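Long-range contacts in ubiquitin-conjugating enzyme (Plasmodium falciparum 3D7, PDB 2H2Y), which probably acts as an E2 ubiquitin-conjugating enzyme, the chain here being the ubiquitin-conjugating domain of a longer, predicted membrane protein: residues 51-56 with 68-73; 93-98 with 128-133. All coordinates share one frame; numbering follows the deposited sequence.

Interaction 1 (51-56 with 68-73); sequences IWIVQY and VYKIKI
With chi1 of 179°, Val54 places CG1 opposite its backbone N and swings CG2 round beside that nitrogen, while Ile73 keeps CG1 next to its own N (chi1 -55°) and extends from there to CD1. The two methyls, Val54 CG2 and Ile73 CD1, meet at 4.0 Å. Ile73 CD1 also approaches Trp52 CE3 at 4.1 Å, coming in obliquely to the indole, and closer to the backbone Trp52 CB lies 4.0 Å from Ile73 CB. On the other face, Gln55 runs out extended beside Lys70, both chains pointing the same way. They touch through the lysine methylenes, with Lys70 CE 3.7 Å from Gln55 OE1, and the Gln55 amide group lies against the CG2 methyl of Val68. Further along this face Lys72 bends at its third torsion and crosses Ile53, bringing CE to 3.7 Å from Ile53 CD1. Between these two layers the backbones form a regular antiparallel pairing. Trp52 with Ile73, Val54 with Ile71 and Tyr56 with Tyr69 are hydrogen-bonded pairs, each contributing two bonds; Trp52 N to Ile73 O is 2.9 Å and almost straight, at 174°. This is the central hairpin of the four-stranded meander of the E2 fold. Strand 40-44 flanks 51-57 and strand 85-88 flanks 68-74. Helix 119-130 packs on the face bearing Trp52, Tyr56 and Ile73, its Ile119 meeting both Trp52 and Ile73 and its Ile127 and Leu130 meeting Tyr56.

Interaction 2 (93-98 with 128-133); sequences PKHTHV and SMLSSA
Met129 reaches from the last turn of a helix into a bend in the loop, between His95, His97 and Val98. Its CB already points at the loop, and with CG opposite the backbone N (chi1 176°) the chain keeps going that way. CG comes to 3.8 Å from His95 CE1 and also lies near the plane of the His97 ring, at its edge. Next comes SD, which rests 3.9 Å from His97 CB and sees both imidazoles obliquely, the nearer centroid being that of His95, 4.9 Å from SD. A bend at the third torsion (82°) then turns CE back over a face of the His95 ring, 4.3 Å from its centroid in a CH-pi contact; the same methyl sits 3.9 Å from Val98 CG2. Beside this, Leu130 CD2 packs on Pro93 CG at 3.9 Å and on the CB and CG of His95. The loop holds its own shape with a type I turn from His95 to Val98, in which Val98 N bonds to His95 O. His97 N, tilted 26° out of the ring plane, donates to His95 ND1 at 2.8 Å, which should limit how the imidazole can turn. His95-Thr96-His97 occupies the position of the His-Pro-Asn motif of most E2 enzymes, and His97 pairs through its backbone with Cys105. The chemistry is mixed: thioether, methyl and ring packing surround an imidazole whose ND1 is held within the turn and whose NE2 lies 3.0 Å from Met129 O, so its orientation matters to both segments.

Read from the N terminus, the chain passes helix 21-34 and strand 40-44 before interaction 1 closes the hairpin between 51-56 and 68-73, with an eleven-residue connection. Strand 85-88 then completes the sheet, and the loop beyond it opens interaction 2, which closes 29 residues later at the end of helix 119-130. The two contacts are therefore in series and neither nests in nor crosses the other. They nonetheless touch: Tyr69 CE1 lies 3.4 Å from Pro93 CB, and Tyr56 CE2 lies 3.6 Å from Leu130 CD1. Together they join the central hairpin, the loop after strand 85-88 and the helix 119-130 that packs on the sheet.

Interaction 1 (51-56 with 68-73)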
ATOM      1  N   ILE A  51       1.726 -10.037   3.517  1.00 40.56           N
ATOM      2  CA  ILE A  51       0.865  -9.701   2.387  1.00 39.33           C
ATOM      3  C   ILE A  51      -0.308  -8.801   2.728  1.00 38.34           C
ATOM      4  O   ILE A  51      -1.163  -9.175   3.523  1.00 38.96           O
ATOM      5  CB  ILE A  51       0.274 -10.968   1.733  1.00 38.93           C
ATOM      6  CG1 ILE A  51       1.390 -11.936   1.345  1.00 37.48           C
ATOM      7  CG2 ILE A  51      -0.518 -10.582   0.506  1.00 37.83           C
ATOM      8  CD1 ILE A  51       0.878 -13.293   0.934  1.00 37.87           C
ATOM      9  N   TRP A  52      -0.355  -7.625   2.111  1.00 37.17           N
ATOM     10  CA  TRP A  52      -1.454  -6.689   2.339  1.00 35.20           C
ATOM     11  C   TRP A  52      -2.161  -6.387   1.020  1.00 33.49           C
ATOM     12  O   TRP A  52      -1.570  -6.480  -0.056  1.00 32.39           O
ATOM     13  CB  TRP A  52      -0.963  -5.344   2.879  1.00 34.61           C
ATOM     14  CG  TRP A  52      -0.230  -5.337   4.172  1.00 35.22           C
ATOM     15  CD1 TRP A  52       0.197  -6.412   4.895  1.00 34.45           C
ATOM     16  CD2 TRP A  52       0.250  -4.173   4.855  1.00 36.15           C
ATOM     17  NE1 TRP A  52       0.921  -5.989   5.985  1.00 35.76           N
ATOM     18  CE2 TRP A  52       0.970  -4.618   5.984  1.00 36.10           C
ATOM     19  CE3 TRP A  52       0.147  -2.793   4.618  1.00 34.46           C
ATOM     20  CZ2 TRP A  52       1.586  -3.731   6.878  1.00 35.39           C
ATOM     21  CZ3 TRP A  52       0.760  -1.913   5.505  1.00 34.97           C
ATOM     22  CH2 TRP A  52       1.471  -2.388   6.622  1.00 35.29           C
ATOM     23  N   ILE A  53      -3.431  -6.012   1.118  1.00 32.09           N
ATOM     24  CA  ILE A  53      -4.215  -5.633  -0.043  1.00 30.30           C
ATOM     25  C   ILE A  53      -5.026  -4.418   0.349  1.00 29.90           C
ATOM     26  O   ILE A  53      -5.941  -4.502   1.169  1.00 30.07           O
ATOM     27  CB  ILE A  53      -5.168  -6.746  -0.507  1.00 29.97           C
ATOM     28  CG1 ILE A  53      -4.370  -7.829  -1.230  1.00 32.21           C
ATOM     29  CG2 ILE A  53      -6.212  -6.175  -1.452  1.00 27.66           C
ATOM     30  CD1 ILE A  53      -5.223  -8.938  -1.816  1.00 33.09           C
ATOM     31  N   VAL A  54      -4.660  -3.279  -0.222  1.00 29.58           N
ATOM     32  CA  VAL A  54      -5.348  -2.034   0.050  1.00 28.98           C
ATOM     33  C   VAL A  54      -6.361  -1.821  -1.070  1.00 29.40           C
ATOM     34  O   VAL A  54      -6.113  -2.194  -2.213  1.00 29.93           O
ATOM     35  CB  VAL A  54      -4.342  -0.863   0.072  1.00 27.84           C
ATOM     36  CG1 VAL A  54      -5.062   0.448   0.338  1.00 26.80           C
ATOM     37  CG2 VAL A  54      -3.286  -1.115   1.132  1.00 26.96           C
ATOM     38  N   GLN A  55      -7.512  -1.251  -0.751  1.00 28.59           N
ATOM     39  CA  GLN A  55      -8.490  -1.000  -1.789  1.00 30.92           C
ATOM     40  C   GLN A  55      -8.730   0.490  -1.764  1.00 31.12           C
ATOM     41  O   GLN A  55      -9.102   1.040  -0.731  1.00 28.94           O
ATOM     42  CB  GLN A  55      -9.796  -1.751  -1.528  1.00 31.66           C
ATOM     43  CG  GLN A  55     -10.780  -1.651  -2.682  1.00 34.10           C
ATOM     44  CD  GLN A  55     -12.119  -2.313  -2.402  1.00 35.82           C
ATOM     45  OE1 GLN A  55     -12.200  -3.521  -2.190  1.00 36.74           O
ATOM     46  NE2 GLN A  55     -13.183  -1.516  -2.403  1.00 37.70           N
ATOM     47  N   TYR A  56      -8.507   1.130  -2.909  1.00 32.64           N
ATOM     48  CA  TYR A  56      -8.654   2.569  -3.064  1.00 32.98           C
ATOM     49  C   TYR A  56      -9.843   2.957  -3.937  1.00 34.37           C
ATOM     50  O   TYR A  56      -9.900   2.595  -5.102  1.00 35.95           O
ATOM     51  CB  TYR A  56      -7.374   3.141  -3.676  1.00 33.19           C
ATOM     52  CG  TYR A  56      -7.533   4.542  -4.202  1.00 33.45           C
ATOM     53  CD1 TYR A  56      -7.940   5.575  -3.363  1.00 32.30           C
ATOM     54  CD2 TYR A  56      -7.313   4.833  -5.545  1.00 32.53           C
ATOM     55  CE1 TYR A  56      -8.131   6.860  -3.845  1.00 30.80           C
ATOM     56  CE2 TYR A  56      -7.502   6.122  -6.037  1.00 32.62           C
ATOM     57  CZ  TYR A  56      -7.917   7.128  -5.175  1.00 31.83           C
ATOM     58  OH  TYR A  56      -8.146   8.398  -5.641  1.00 32.43           O
ATOM     59  N   VAL A  68     -13.471   1.641  -7.836  1.00 37.59           N
ATOM     60  CA  VAL A  68     -12.683   0.849  -6.892  1.00 35.53           C
ATOM     61  C   VAL A  68     -11.486   0.091  -7.495  1.00 33.13           C
ATOM     62  O   VAL A  68     -11.639  -0.684  -8.433  1.00 32.73           O
ATOM     63  CB  VAL A  68     -13.612  -0.150  -6.164  1.00 34.75           C
ATOM     64  CG1 VAL A  68     -14.536  -0.788  -7.171  1.00 38.17           C
ATOM     65  CG2 VAL A  68     -12.804  -1.220  -5.436  1.00 33.42           C
ATOM     66  N   TYR A  69     -10.300   0.311  -6.930  1.00 32.69           N
ATOM     67  CA  TYR A  69      -9.070  -0.339  -7.394  1.00 31.78           C
ATOM     68  C   TYR A  69      -8.373  -0.976  -6.211  1.00 33.02           C
ATOM     69  O   TYR A  69      -8.500  -0.496  -5.090  1.00 35.26           O
ATOM     70  CB  TYR A  69      -8.116   0.681  -8.013  1.00 29.87           C
ATOM     71  CG  TYR A  69      -8.655   1.381  -9.233  1.00 28.60           C
ATOM     72  CD1 TYR A  69      -8.814   0.700 -10.438  1.00 28.58           C
ATOM     73  CD2 TYR A  69      -9.022   2.720  -9.183  1.00 28.08           C
ATOM     74  CE1 TYR A  69      -9.330   1.335 -11.569  1.00 27.56           C
ATOM     75  CE2 TYR A  69      -9.542   3.368 -10.305  1.00 28.89           C
ATOM     76  CZ  TYR A  69      -9.693   2.666 -11.497  1.00 29.27           C
ATOM     77  OH  TYR A  69     -10.212   3.294 -12.609  1.00 29.32           O
ATOM     78  N   LYS A  70      -7.631  -2.050  -6.450  1.00 33.46           N
ATOM     79  CA  LYS A  70      -6.912  -2.709  -5.365  1.00 32.39           C
ATOM     80  C   LYS A  70      -5.420  -2.633  -5.620  1.00 31.71           C
ATOM     81  O   LYS A  70      -4.980  -2.723  -6.764  1.00 32.83           O
ATOM     82  CB  LYS A  70      -7.339  -4.169  -5.233  1.00 32.57           C
ATOM     83  CG  LYS A  70      -8.767  -4.344  -4.756  1.00 37.40           C
ATOM     84  CD  LYS A  70      -9.062  -5.803  -4.441  1.00 42.75           C
ATOM     85  CE  LYS A  70     -10.563  -6.047  -4.261  1.00 46.29           C
ATOM     86  NZ  LYS A  70     -11.343  -5.742  -5.509  1.00 50.26           N
ATOM     87  N   ILE A  71      -4.653  -2.453  -4.547  1.00 31.14           N
ATOM     88  CA  ILE A  71      -3.196  -2.357  -4.611  1.00 29.87           C
ATOM     89  C   ILE A  71      -2.598  -3.371  -3.641  1.00 29.84           C
ATOM     90  O   ILE A  71      -2.780  -3.247  -2.432  1.00 32.29           O
ATOM     91  CB  ILE A  71      -2.708  -0.961  -4.179  1.00 29.06           C
ATOM     92  CG1 ILE A  71      -3.383   0.122  -5.020  1.00 27.34           C
ATOM     93  CG2 ILE A  71      -1.196  -0.886  -4.293  1.00 27.42           C
ATOM     94  CD1 ILE A  71      -2.932   1.528  -4.672  1.00 25.70           C
ATOM     95  N   LYS A  72      -1.896  -4.373  -4.151  1.00 29.02           N
ATOM     96  CA  LYS A  72      -1.291  -5.375  -3.281  1.00 28.55           C
ATOM     97  C   LYS A  72       0.112  -4.965  -2.857  1.00 28.74           C
ATOM     98  O   LYS A  72       0.825  -4.271  -3.591  1.00 28.88           O
ATOM     99  CB  LYS A  72      -1.234  -6.745  -3.963  1.00 29.61           C
ATOM    100  CG  LYS A  72      -0.468  -7.774  -3.158  1.00 30.51           C
ATOM    101  CD  LYS A  72      -0.596  -9.177  -3.724  1.00 33.63           C
ATOM    102  CE  LYS A  72      -1.988  -9.742  -3.511  1.00 35.19           C
ATOM    103  NZ  LYS A  72      -2.043 -11.202  -3.820  1.00 37.59           N
ATOM    104  N   ILE A  73       0.495  -5.401  -1.663  1.00 29.13           N
ATOM    105  CA  ILE A  73       1.799  -5.093  -1.099  1.00 27.85           C
ATOM    106  C   ILE A  73       2.447  -6.373  -0.571  1.00 28.73           C
ATOM    107  O   ILE A  73       1.884  -7.058   0.288  1.00 29.79           O
ATOM    108  CB  ILE A  73       1.658  -4.085   0.061  1.00 25.24           C
ATOM    109  CG1 ILE A  73       0.917  -2.838  -0.423  1.00 20.67           C
ATOM    110  CG2 ILE A  73       3.026  -3.734   0.609  1.00 23.19           C
ATOM    111  CD1 ILE A  73       0.638  -1.833   0.656  1.00 20.83           C
TER

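Interaction 2 (93-98 with 128-133)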
ATOM      1  N   PRO A  93      -5.857   0.616 -12.988  1.00 49.14           N
ATOM      2  CA  PRO A  93      -6.465   1.834 -13.515  1.00 49.19           C
ATOM      3  C   PRO A  93      -5.645   2.258 -14.733  1.00 49.23           C
ATOM      4  O   PRO A  93      -4.415   2.219 -14.699  1.00 48.40           O
ATOM      5  CB  PRO A  93      -6.329   2.805 -12.350  1.00 49.14           C
ATOM      6  CG  PRO A  93      -5.015   2.407 -11.762  1.00 49.66           C
ATOM      7  CD  PRO A  93      -5.101   0.898 -11.755  1.00 49.27           C
ATOM      8  N   LYS A  94      -6.313   2.631 -15.818  1.00 50.13           N
ATOM      9  CA  LYS A  94      -5.585   3.056 -17.005  1.00 51.03           C
ATOM     10  C   LYS A  94      -4.966   4.417 -16.749  1.00 50.37           C
ATOM     11  O   LYS A  94      -5.646   5.438 -16.795  1.00 50.00           O
ATOM     12  CB  LYS A  94      -6.504   3.109 -18.231  1.00 52.93           C
ATOM     13  CG  LYS A  94      -6.553   1.794 -19.016  1.00 57.05           C
ATOM     14  CD  LYS A  94      -7.905   1.088 -18.920  1.00 60.04           C
ATOM     15  CE  LYS A  94      -8.991   1.839 -19.682  1.00 61.18           C
ATOM     16  NZ  LYS A  94     -10.320   1.168 -19.577  1.00 61.81           N
ATOM     17  N   HIS A  95      -3.669   4.416 -16.467  1.00 49.96           N
ATOM     18  CA  HIS A  95      -2.934   5.640 -16.188  1.00 50.70           C
ATOM     19  C   HIS A  95      -1.551   5.621 -16.834  1.00 53.35           C
ATOM     20  O   HIS A  95      -0.943   4.561 -17.016  1.00 54.19           O
ATOM     21  CB  HIS A  95      -2.799   5.838 -14.667  1.00 48.27           C
ATOM     22  CG  HIS A  95      -1.999   7.043 -14.276  1.00 44.09           C
ATOM     23  ND1 HIS A  95      -0.621   7.060 -14.292  1.00 43.37           N
ATOM     24  CD2 HIS A  95      -2.384   8.286 -13.899  1.00 42.71           C
ATOM     25  CE1 HIS A  95      -0.192   8.260 -13.943  1.00 42.82           C
ATOM     26  NE2 HIS A  95      -1.242   9.024 -13.700  1.00 43.09           N
ATOM     27  N   THR A  96      -1.072   6.814 -17.176  1.00 54.21           N
ATOM     28  CA  THR A  96       0.234   7.015 -17.789  1.00 55.34           C
ATOM     29  C   THR A  96       1.311   6.081 -17.240  1.00 55.33           C
ATOM     30  O   THR A  96       1.964   5.366 -17.998  1.00 55.49           O
ATOM     31  CB  THR A  96       0.699   8.470 -17.571  1.00 56.47           C
ATOM     32  OG1 THR A  96      -0.264   9.367 -18.138  1.00 57.43           O
ATOM     33  CG2 THR A  96       2.059   8.706 -18.202  1.00 54.61           C
ATOM     34  N   HIS A  97       1.489   6.086 -15.922  1.00 55.53           N
ATOM     35  CA  HIS A  97       2.512   5.265 -15.280  1.00 54.81           C
ATOM     36  C   HIS A  97       2.099   3.861 -14.841  1.00 53.15           C
ATOM     37  O   HIS A  97       2.890   3.163 -14.210  1.00 52.26           O
ATOM     38  CB  HIS A  97       3.088   6.002 -14.069  1.00 57.29           C
ATOM     39  CG  HIS A  97       3.766   7.293 -14.408  1.00 60.23           C
ATOM     40  ND1 HIS A  97       4.838   7.365 -15.270  1.00 61.69           N
ATOM     41  CD2 HIS A  97       3.538   8.557 -13.983  1.00 61.96           C
ATOM     42  CE1 HIS A  97       5.245   8.620 -15.359  1.00 63.33           C
ATOM     43  NE2 HIS A  97       4.473   9.363 -14.586  1.00 64.07           N
ATOM     44  N   VAL A  98       0.876   3.440 -15.148  1.00 50.68           N
ATOM     45  CA  VAL A  98       0.454   2.096 -14.759  1.00 49.15           C
ATOM     46  C   VAL A  98       0.355   1.179 -15.982  1.00 49.69           C
ATOM     47  O   VAL A  98      -0.108   1.592 -17.050  1.00 49.84           O
ATOM     48  CB  VAL A  98      -0.897   2.113 -14.015  1.00 47.41           C
ATOM     49  CG1 VAL A  98      -1.217   0.716 -13.492  1.00 45.11           C
ATOM     50  CG2 VAL A  98      -0.842   3.101 -12.866  1.00 44.77           C
ATOM     51  N   SER A 128      -1.865  10.229  -5.288  1.00 38.12           N
ATOM     52  CA  SER A 128      -1.748  11.549  -5.893  1.00 40.35           C
ATOM     53  C   SER A 128      -1.272  11.411  -7.331  1.00 41.78           C
ATOM     54  O   SER A 128      -1.557  12.264  -8.171  1.00 43.60           O
ATOM     55  CB  SER A 128      -0.795  12.455  -5.095  1.00 40.39           C
ATOM     56  OG  SER A 128       0.552  12.053  -5.224  1.00 43.94           O
ATOM     57  N   MET A 129      -0.555  10.332  -7.619  1.00 41.75           N
ATOM     58  CA  MET A 129      -0.082  10.106  -8.976  1.00 42.74           C
ATOM     59  C   MET A 129      -1.303   9.898  -9.861  1.00 46.24           C
ATOM     60  O   MET A 129      -1.346  10.376 -11.000  1.00 46.93           O
ATOM     61  CB  MET A 129       0.799   8.870  -9.040  1.00 41.96           C
ATOM     62  CG  MET A 129       1.244   8.520 -10.432  1.00 40.42           C
ATOM     63  SD  MET A 129       1.879   6.870 -10.458  1.00 40.90           S
ATOM     64  CE  MET A 129       0.361   5.964 -10.582  1.00 42.78           C
ATOM     65  N   LEU A 130      -2.291   9.178  -9.331  1.00 48.16           N
ATOM     66  CA  LEU A 130      -3.523   8.919 -10.064  1.00 48.87           C
ATOM     67  C   LEU A 130      -4.279  10.220 -10.296  1.00 50.41           C
ATOM     68  O   LEU A 130      -4.953  10.373 -11.308  1.00 52.47           O
ATOM     69  CB  LEU A 130      -4.407   7.919  -9.311  1.00 47.08           C
ATOM     70  CG  LEU A 130      -3.919   6.463  -9.298  1.00 45.56           C
ATOM     71  CD1 LEU A 130      -4.866   5.596  -8.489  1.00 41.54           C
ATOM     72  CD2 LEU A 130      -3.817   5.949 -10.718  1.00 44.65           C
ATOM     73  N   SER A 131      -4.173  11.161  -9.366  1.00 51.12           N
ATOM     74  CA  SER A 131      -4.841  12.441  -9.538  1.00 52.78           C
ATOM     75  C   SER A 131      -3.957  13.318 -10.423  1.00 56.08           C
ATOM     76  O   SER A 131      -2.968  13.890  -9.964  1.00 56.68           O
ATOM     77  CB  SER A 131      -5.065  13.111  -8.184  1.00 51.38           C
ATOM     78  OG  SER A 131      -5.806  12.261  -7.327  1.00 50.29           O
ATOM     79  N   SER A 132      -4.309  13.394 -11.704  1.00 59.27           N
ATOM     80  CA  SER A 132      -3.570  14.185 -12.684  1.00 61.47           C
ATOM     81  C   SER A 132      -3.981  13.787 -14.106  1.00 62.81           C
ATOM     82  O   SER A 132      -4.345  12.634 -14.359  1.00 62.00           O
ATOM     83  CB  SER A 132      -2.064  13.988 -12.499  1.00 62.16           C
ATOM     84  N   ALA A 133      -3.922  14.756 -15.019  1.00 63.79           N
ATOM     85  CA  ALA A 133      -4.268  14.561 -16.430  1.00 63.91           C
ATOM     86  C   ALA A 133      -5.558  13.773 -16.660  1.00 63.90           C
ATOM     87  O   ALA A 133      -6.362  13.581 -15.746  1.00 63.29           O
ATOM     88  CB  ALA A 133      -3.101  13.877 -17.167  1.00 62.47           C
TER